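Local coordinates for protein adenine Deaminase (Enterococcus faecalis, PDB 2ICS) that belongs to the zinc-dependent amidohydrolases and, in vitro, deacetylates acetyl-(R)-mandelate with very low efficiency, at residues R159-D164 and M186-S191; A129-V134 and G166-E171. One frame throughout, in Å; residues are numbered along the deposited sequence.

Interactions 1 and 2 illustrate one contact of a TIM barrel at the metal site and one farther out. Interaction 1 binds one of the two zinc ions directly through His188 and borders the adenine, whereas in interaction 2 the Pro169 side chain is about 10 Å from that of His188 and about 14 Å from a bound zinc ion. Their centres are 10 Å apart and their segments alternate along the chain. They also touch: Ile162 CG2 meets Pro169 CG at 4.3 Å, Val187 CG2 meets Leu170 CD1 at 4.0 Å, and Ala129 CB lies 4.1 Å from Val161 O. Helix 168-178, whose start belongs to interaction 2, connects the two segments of interaction 1.

Interaction 1: R159-D164 and M186-S191; sequences RTVIGD and MVHIGS. With ZN (zinc ion), chain C; ADE (adenine), chain D.
Arg159 and Ser191 join the start of the short, weakly bonded helix 159-162 to the loop beyond strand 186-189: Arg159 N donates to Ser191 O over 3.1 Å, almost straight at N-H (173°), although the donor stands 44° out of the carbonyl plane. The same two residues also pack through their side chains. Arg159 carries CG anti to the backbone N and then bends at chi3 (58°), a course that lays NE 3.7 Å from Ser191 CB. The guanidinium thus meets the methylene of the serine obliquely, and NH2 remains 3.9 Å from Ser191 OG, a distance of proximity without a hydrogen bond. The backbone bond is therefore the polar link between the segments, with Arg159 CB and NE packed beside the serine.

Deeper in, Val161 directs its CB toward the strand and brings CG2 to 4.4 Å from His188 NE2, a loose and oblique approach to the imidazole. That nitrogen is hydrogen-bonded to Ser158 OG, while the other ring nitrogen, ND1, binds zinc at 2.1 Å. One ring thus has its two nitrogens engaged by different partners, which limits its rotation. The adenine comes to the edge of the imidazole, near its plane, and its N6 lies 3.3 Å from His188 CE1; N6 also binds the zinc, at 2.4 Å. From the helix side, Thr160 OG1 approaches adenine N9 to 3.8 Å, bordering the other end of the purine.

His211, a water and the carbamate of carboxylated Lys154 complete the shell of this zinc, one of two in the subunit. A histidine zinc ligand near the end of a parallel strand, with the segment after the neighbouring strand bordering the adenine pocket, is characteristic of the binuclear amidohydrolase TIM barrel.

Interaction 2: A129-V134 and G166-E171; sequences ADLSKV and GITPLE
Leu131 reaches from the loop 129-134 to Thr168 and Pro169 at the beginning of helix 168-178, and the residue before it shapes the turn from which it projects. Asp130 forms an Asx turn: its OD1 accepts from Ser132 N at 3.0 Å and from Ser132 OG at 2.6 Å. Both donors arrive from the same face, well above the carboxylate plane, so one oxygen ties down the backbone and the side chain of a single serine.

Leu131 itself begins the 3-10 segment 131-133 and turns its CB toward the helix. Its chi1 of -116° departs from a staggered position, and its two methyls part company at the far end. CD2 meets Thr168 CG2 at 4.0 Å, the two side chains crossing at about a right angle, while CD1 lies against the proline ring, 4.2 Å from Pro169 CG. The threonine offers its methyl here because CG2 is anti to the backbone N; OG1, turned beside that nitrogen (chi1 -53°), makes a weak hydrogen bond with Asn165 O.

In TIM-barrel terms, this is a loop between strand 110-114 and helix 136-145 resting on the first turn of the helix in the beta-alpha-beta crossover from strand 156-157 to strand 186-189. Leu128 and Met157 of strand 156-157 also touch Pro169.

Farther along, Ser132 completes the Asx turn, and Lys133 N bonds to Asp130 O at 3.2 Å. Val134 N then reaches back to Leu131 O over 2.9 Å, closing the 3-10 turn, and the Val134 side chain packs on Leu128.

Interaction 1: R159-D164 and M186-S191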
ATOM      1  N   ARG A 159       7.625  20.257   2.224  1.00 29.54           N
ATOM      2  CA  ARG A 159       7.676  21.517   2.962  1.00 30.83           C
ATOM      3  C   ARG A 159       7.416  21.517   4.467  1.00 29.93           C
ATOM      4  O   ARG A 159       8.283  21.895   5.249  1.00 29.61           O
ATOM      5  CB  ARG A 159       6.729  22.528   2.295  1.00 31.59           C
ATOM      6  CG  ARG A 159       6.619  23.870   3.009  1.00 34.14           C
ATOM      7  CD  ARG A 159       5.855  24.885   2.169  1.00 36.61           C
ATOM      8  NE  ARG A 159       4.510  24.427   1.824  1.00 39.65           N
ATOM      9  CZ  ARG A 159       3.471  24.432   2.657  1.00 43.98           C
ATOM     10  NH1 ARG A 159       3.610  24.877   3.902  1.00 45.65           N
ATOM     11  NH2 ARG A 159       2.283  23.991   2.246  1.00 43.97           N
ATOM     12  N   THR A 160       6.217  21.113   4.871  1.00 31.03           N
ATOM     13  CA  THR A 160       5.850  21.124   6.280  1.00 29.70           C
ATOM     14  C   THR A 160       6.581  20.097   7.139  1.00 29.48           C
ATOM     15  O   THR A 160       6.458  20.107   8.360  1.00 30.41           O
ATOM     16  CB  THR A 160       4.323  20.918   6.456  1.00 31.89           C
ATOM     17  OG1 THR A 160       3.969  19.579   6.089  1.00 34.71           O
ATOM     18  CG2 THR A 160       3.546  21.900   5.574  1.00 30.14           C
ATOM     19  N   VAL A 161       7.356  19.221   6.513  1.00 28.10           N
ATOM     20  CA  VAL A 161       8.070  18.201   7.268  1.00 27.00           C
ATOM     21  C   VAL A 161       9.534  18.522   7.533  1.00 28.36           C
ATOM     22  O   VAL A 161      10.026  18.328   8.646  1.00 28.35           O
ATOM     23  CB  VAL A 161       8.018  16.826   6.544  1.00 25.82           C
ATOM     24  CG1 VAL A 161       8.661  15.753   7.410  1.00 24.45           C
ATOM     25  CG2 VAL A 161       6.581  16.455   6.218  1.00 24.48           C
ATOM     26  N   ILE A 162      10.219  19.025   6.511  1.00 28.53           N
ATOM     27  CA  ILE A 162      11.650  19.303   6.587  1.00 28.24           C
ATOM     28  C   ILE A 162      12.148  20.642   7.109  1.00 29.37           C
ATOM     29  O   ILE A 162      13.353  20.829   7.228  1.00 29.56           O
ATOM     30  CB  ILE A 162      12.297  19.126   5.207  1.00 28.01           C
ATOM     31  CG1 ILE A 162      11.732  20.186   4.250  1.00 26.35           C
ATOM     32  CG2 ILE A 162      12.044  17.714   4.685  1.00 23.59           C
ATOM     33  CD1 ILE A 162      12.447  20.260   2.916  1.00 25.86           C
ATOM     34  N   GLY A 163      11.255  21.577   7.405  1.00 31.26           N
ATOM     35  CA  GLY A 163      11.714  22.871   7.884  1.00 31.46           C
ATOM     36  C   GLY A 163      12.728  23.479   6.926  1.00 31.56           C
ATOM     37  O   GLY A 163      12.420  23.711   5.762  1.00 31.19           O
ATOM     38  N   ASP A 164      13.948  23.716   7.404  1.00 33.08           N
ATOM     39  CA  ASP A 164      14.997  24.303   6.571  1.00 34.59           C
ATOM     40  C   ASP A 164      16.067  23.298   6.163  1.00 35.72           C
ATOM     41  O   ASP A 164      17.076  23.677   5.567  1.00 36.76           O
ATOM     42  CB  ASP A 164      15.684  25.451   7.316  1.00 36.46           C
ATOM     43  CG  ASP A 164      14.712  26.530   7.757  1.00 39.05           C
ATOM     44  OD1 ASP A 164      14.059  27.142   6.883  1.00 39.18           O
ATOM     45  OD2 ASP A 164      14.608  26.767   8.981  1.00 39.24           O
HETATM   46  N   MSE A 186      10.609   4.200   1.279  1.00 25.25           N
HETATM   47  CA  MSE A 186       9.416   4.834   0.717  1.00 23.32           C
HETATM   48  C   MSE A 186       9.586   6.347   0.861  1.00 22.47           C
HETATM   49  O   MSE A 186       9.906   6.838   1.942  1.00 20.21           O
HETATM   50  CB  MSE A 186       8.142   4.407   1.451  1.00 25.38           C
HETATM   51  CG  MSE A 186       6.903   5.125   0.904  1.00 26.08           C
HETATM   52 SE   MSE A 186       5.193   4.611   1.656  1.00 36.74          SE
HETATM   53  CE  MSE A 186       4.848   3.053   0.559  1.00 25.84           C
ATOM     54  N   VAL A 187       9.374   7.080  -0.226  1.00 21.99           N
ATOM     55  CA  VAL A 187       9.520   8.529  -0.200  1.00 21.96           C
ATOM     56  C   VAL A 187       8.204   9.245  -0.451  1.00 20.85           C
ATOM     57  O   VAL A 187       7.534   9.034  -1.457  1.00 21.95           O
ATOM     58  CB  VAL A 187      10.552   9.019  -1.254  1.00 24.10           C
ATOM     59  CG1 VAL A 187      10.674  10.539  -1.215  1.00 24.26           C
ATOM     60  CG2 VAL A 187      11.905   8.385  -0.978  1.00 23.35           C
ATOM     61  N   HIS A 188       7.832  10.090   0.497  1.00 22.34           N
ATOM     62  CA  HIS A 188       6.618  10.874   0.402  1.00 21.36           C
ATOM     63  C   HIS A 188       6.998  12.216  -0.215  1.00 22.27           C
ATOM     64  O   HIS A 188       8.043  12.786   0.109  1.00 23.46           O
ATOM     65  CB  HIS A 188       6.007  11.010   1.817  1.00 20.65           C
ATOM     66  CG  HIS A 188       5.450  12.366   2.152  1.00 19.87           C
ATOM     67  ND1 HIS A 188       4.256  12.490   2.830  1.00 18.51           N
ATOM     68  CD2 HIS A 188       5.996  13.598   1.979  1.00 16.74           C
ATOM     69  CE1 HIS A 188       4.107  13.782   3.055  1.00 18.44           C
ATOM     70  NE2 HIS A 188       5.134  14.493   2.560  1.00 20.65           N
ATOM     71  N   ILE A 189       6.172  12.691  -1.138  1.00 22.61           N
ATOM     72  CA  ILE A 189       6.406  13.976  -1.782  1.00 22.55           C
ATOM     73  C   ILE A 189       5.158  14.824  -1.603  1.00 23.19           C
ATOM     74  O   ILE A 189       4.053  14.303  -1.444  1.00 24.66           O
ATOM     75  CB  ILE A 189       6.697  13.847  -3.305  1.00 21.08           C
ATOM     76  CG1 ILE A 189       5.537  13.134  -4.006  1.00 18.74           C
ATOM     77  CG2 ILE A 189       8.008  13.098  -3.524  1.00 19.89           C
ATOM     78  CD1 ILE A 189       5.682  13.068  -5.538  1.00 17.24           C
ATOM     79  N   GLY A 190       5.345  16.134  -1.610  1.00 23.91           N
ATOM     80  CA  GLY A 190       4.236  17.048  -1.460  1.00 24.64           C
ATOM     81  C   GLY A 190       4.679  18.377  -2.026  1.00 27.40           C
ATOM     82  O   GLY A 190       5.251  18.435  -3.118  1.00 27.39           O
ATOM     83  N   SER A 191       4.426  19.444  -1.278  1.00 27.86           N
ATOM     84  CA  SER A 191       4.808  20.784  -1.692  1.00 28.96           C
ATOM     85  C   SER A 191       6.319  20.945  -1.578  1.00 28.51           C
ATOM     86  O   SER A 191       6.973  20.230  -0.819  1.00 29.00           O
ATOM     87  CB  SER A 191       4.125  21.819  -0.797  1.00 30.63           C
ATOM     88  OG  SER A 191       2.720  21.666  -0.839  1.00 36.60           O
TER
HETATM   89 ZN    ZN C 401       2.623  11.191   3.207  1.00 30.14          ZN
HETATM   90  N9  ADE D1114       0.992  17.445   5.028  1.00 80.38           N
HETATM   91  C8  ADE D1114       1.581  17.164   3.827  1.00 80.76           C
HETATM   92  N7  ADE D1114       1.622  15.874   3.632  1.00 80.58           N
HETATM   93  C5  ADE D1114       1.063  15.242   4.692  1.00 79.77           C
HETATM   94  C6  ADE D1114       0.825  13.882   5.051  1.00 78.32           C
HETATM   95  N6  ADE D1114       1.204  12.853   4.206  1.00 75.94           N
HETATM   96  N1  ADE D1114       0.220  13.619   6.234  1.00 78.38           N
HETATM   97  C2  ADE D1114      -0.157  14.601   7.071  1.00 78.95           C
HETATM   98  N3  ADE D1114       0.050  15.889   6.772  1.00 79.74           N
HETATM   99  C4  ADE D1114       0.648  16.250   5.611  1.00 80.07           C
HETATM  100  O   HOH W   1       0.747  10.103   3.753  1.00 23.22           O

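Interaction 2: A129-V134 and G166-E171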
ATOM      1  N   ALA A 129      12.518  18.476  10.708  1.00 31.75           N
ATOM      2  CA  ALA A 129      12.971  19.852  10.896  1.00 32.79           C
ATOM      3  C   ALA A 129      14.167  19.886  11.853  1.00 34.26           C
ATOM      4  O   ALA A 129      15.018  20.770  11.770  1.00 34.16           O
ATOM      5  CB  ALA A 129      11.831  20.702  11.448  1.00 31.76           C
ATOM      6  N   ASP A 130      14.217  18.917  12.765  1.00 36.22           N
ATOM      7  CA  ASP A 130      15.313  18.801  13.727  1.00 37.18           C
ATOM      8  C   ASP A 130      16.100  17.546  13.358  1.00 36.79           C
ATOM      9  O   ASP A 130      15.671  16.432  13.648  1.00 37.99           O
ATOM     10  CB  ASP A 130      14.765  18.666  15.154  1.00 37.30           C
ATOM     11  CG  ASP A 130      15.870  18.520  16.198  1.00 40.63           C
ATOM     12  OD1 ASP A 130      17.053  18.350  15.817  1.00 40.50           O
ATOM     13  OD2 ASP A 130      15.552  18.567  17.406  1.00 39.74           O
ATOM     14  N   LEU A 131      17.250  17.732  12.725  1.00 37.15           N
ATOM     15  CA  LEU A 131      18.084  16.618  12.289  1.00 38.51           C
ATOM     16  C   LEU A 131      18.634  15.688  13.371  1.00 40.07           C
ATOM     17  O   LEU A 131      18.991  14.544  13.081  1.00 40.90           O
ATOM     18  CB  LEU A 131      19.239  17.147  11.449  1.00 38.82           C
ATOM     19  CG  LEU A 131      19.253  16.707   9.986  1.00 41.13           C
ATOM     20  CD1 LEU A 131      17.891  16.954   9.347  1.00 38.66           C
ATOM     21  CD2 LEU A 131      20.353  17.462   9.250  1.00 40.77           C
ATOM     22  N   SER A 132      18.715  16.160  14.608  1.00 40.54           N
ATOM     23  CA  SER A 132      19.236  15.312  15.674  1.00 42.69           C
ATOM     24  C   SER A 132      18.323  14.109  15.886  1.00 42.43           C
ATOM     25  O   SER A 132      18.759  13.070  16.384  1.00 42.99           O
ATOM     26  CB  SER A 132      19.370  16.104  16.982  1.00 42.40           C
ATOM     27  OG  SER A 132      18.114  16.579  17.435  1.00 44.90           O
ATOM     28  N   LYS A 133      17.057  14.254  15.500  1.00 42.06           N
ATOM     29  CA  LYS A 133      16.080  13.179  15.645  1.00 41.23           C
ATOM     30  C   LYS A 133      16.336  12.054  14.652  1.00 39.46           C
ATOM     31  O   LYS A 133      15.841  10.939  14.821  1.00 40.98           O
ATOM     32  CB  LYS A 133      14.665  13.706  15.427  1.00 42.09           C
ATOM     33  CG  LYS A 133      14.194  14.744  16.430  1.00 43.60           C
ATOM     34  CD  LYS A 133      12.773  15.182  16.084  1.00 44.08           C
ATOM     35  CE  LYS A 133      12.237  16.224  17.041  1.00 44.25           C
ATOM     36  NZ  LYS A 133      10.857  16.638  16.653  1.00 46.53           N
ATOM     37  N   VAL A 134      17.111  12.353  13.617  1.00 37.06           N
ATOM     38  CA  VAL A 134      17.422  11.374  12.585  1.00 36.69           C
ATOM     39  C   VAL A 134      18.749  10.672  12.856  1.00 38.22           C
ATOM     40  O   VAL A 134      19.779  11.036  12.284  1.00 37.42           O
ATOM     41  CB  VAL A 134      17.483  12.051  11.196  1.00 36.09           C
ATOM     42  CG1 VAL A 134      17.859  11.036  10.128  1.00 35.62           C
ATOM     43  CG2 VAL A 134      16.140  12.679  10.871  1.00 35.45           C
ATOM     44  N   GLY A 166      16.111  21.162   3.843  1.00 32.81           N
ATOM     45  CA  GLY A 166      16.119  20.827   2.427  1.00 34.55           C
ATOM     46  C   GLY A 166      16.098  19.358   2.031  1.00 35.62           C
ATOM     47  O   GLY A 166      15.255  18.588   2.490  1.00 35.76           O
ATOM     48  N   ILE A 167      17.041  18.972   1.173  1.00 35.27           N
ATOM     49  CA  ILE A 167      17.134  17.602   0.672  1.00 34.65           C
ATOM     50  C   ILE A 167      17.976  16.694   1.569  1.00 33.83           C
ATOM     51  O   ILE A 167      17.974  15.470   1.410  1.00 32.68           O
ATOM     52  CB  ILE A 167      17.752  17.594  -0.752  1.00 35.69           C
ATOM     53  CG1 ILE A 167      17.489  16.255  -1.442  1.00 36.07           C
ATOM     54  CG2 ILE A 167      19.253  17.838  -0.669  1.00 36.44           C
ATOM     55  CD1 ILE A 167      16.027  15.992  -1.737  1.00 34.37           C
ATOM     56  N   THR A 168      18.687  17.299   2.511  1.00 32.46           N
ATOM     57  CA  THR A 168      19.557  16.565   3.424  1.00 32.47           C
ATOM     58  C   THR A 168      18.933  15.321   4.072  1.00 31.62           C
ATOM     59  O   THR A 168      19.601  14.299   4.220  1.00 30.42           O
ATOM     60  CB  THR A 168      20.087  17.493   4.546  1.00 32.79           C
ATOM     61  OG1 THR A 168      20.695  18.655   3.964  1.00 33.35           O
ATOM     62  CG2 THR A 168      21.127  16.769   5.383  1.00 33.39           C
ATOM     63  N   PRO A 169      17.652  15.392   4.474  1.00 31.61           N
ATOM     64  CA  PRO A 169      17.030  14.218   5.099  1.00 31.39           C
ATOM     65  C   PRO A 169      16.992  12.996   4.185  1.00 30.27           C
ATOM     66  O   PRO A 169      17.132  11.861   4.648  1.00 28.89           O
ATOM     67  CB  PRO A 169      15.631  14.719   5.457  1.00 30.44           C
ATOM     68  CG  PRO A 169      15.870  16.180   5.732  1.00 31.02           C
ATOM     69  CD  PRO A 169      16.762  16.564   4.578  1.00 29.72           C
ATOM     70  N   LEU A 170      16.802  13.230   2.889  1.00 28.77           N
ATOM     71  CA  LEU A 170      16.754  12.136   1.930  1.00 28.84           C
ATOM     72  C   LEU A 170      18.131  11.500   1.777  1.00 29.82           C
ATOM     73  O   LEU A 170      18.244  10.278   1.689  1.00 31.43           O
ATOM     74  CB  LEU A 170      16.241  12.632   0.570  1.00 28.00           C
ATOM     75  CG  LEU A 170      16.074  11.581  -0.540  1.00 27.77           C
ATOM     76  CD1 LEU A 170      15.160  10.450  -0.068  1.00 25.72           C
ATOM     77  CD2 LEU A 170      15.501  12.243  -1.785  1.00 27.55           C
ATOM     78  N   GLU A 171      19.180  12.320   1.755  1.00 31.39           N
ATOM     79  CA  GLU A 171      20.535  11.785   1.627  1.00 32.34           C
ATOM     80  C   GLU A 171      20.791  10.852   2.798  1.00 31.12           C
ATOM     81  O   GLU A 171      21.377   9.789   2.635  1.00 31.56           O
ATOM     82  CB  GLU A 171      21.582  12.902   1.648  1.00 34.92           C
ATOM     83  CG  GLU A 171      21.586  13.810   0.441  1.00 40.34           C
ATOM     84  CD  GLU A 171      22.790  14.732   0.444  1.00 45.45           C
ATOM     85  OE1 GLU A 171      23.930  14.219   0.385  1.00 49.57           O
ATOM     86  OE2 GLU A 171      22.601  15.964   0.516  1.00 46.14           O
TER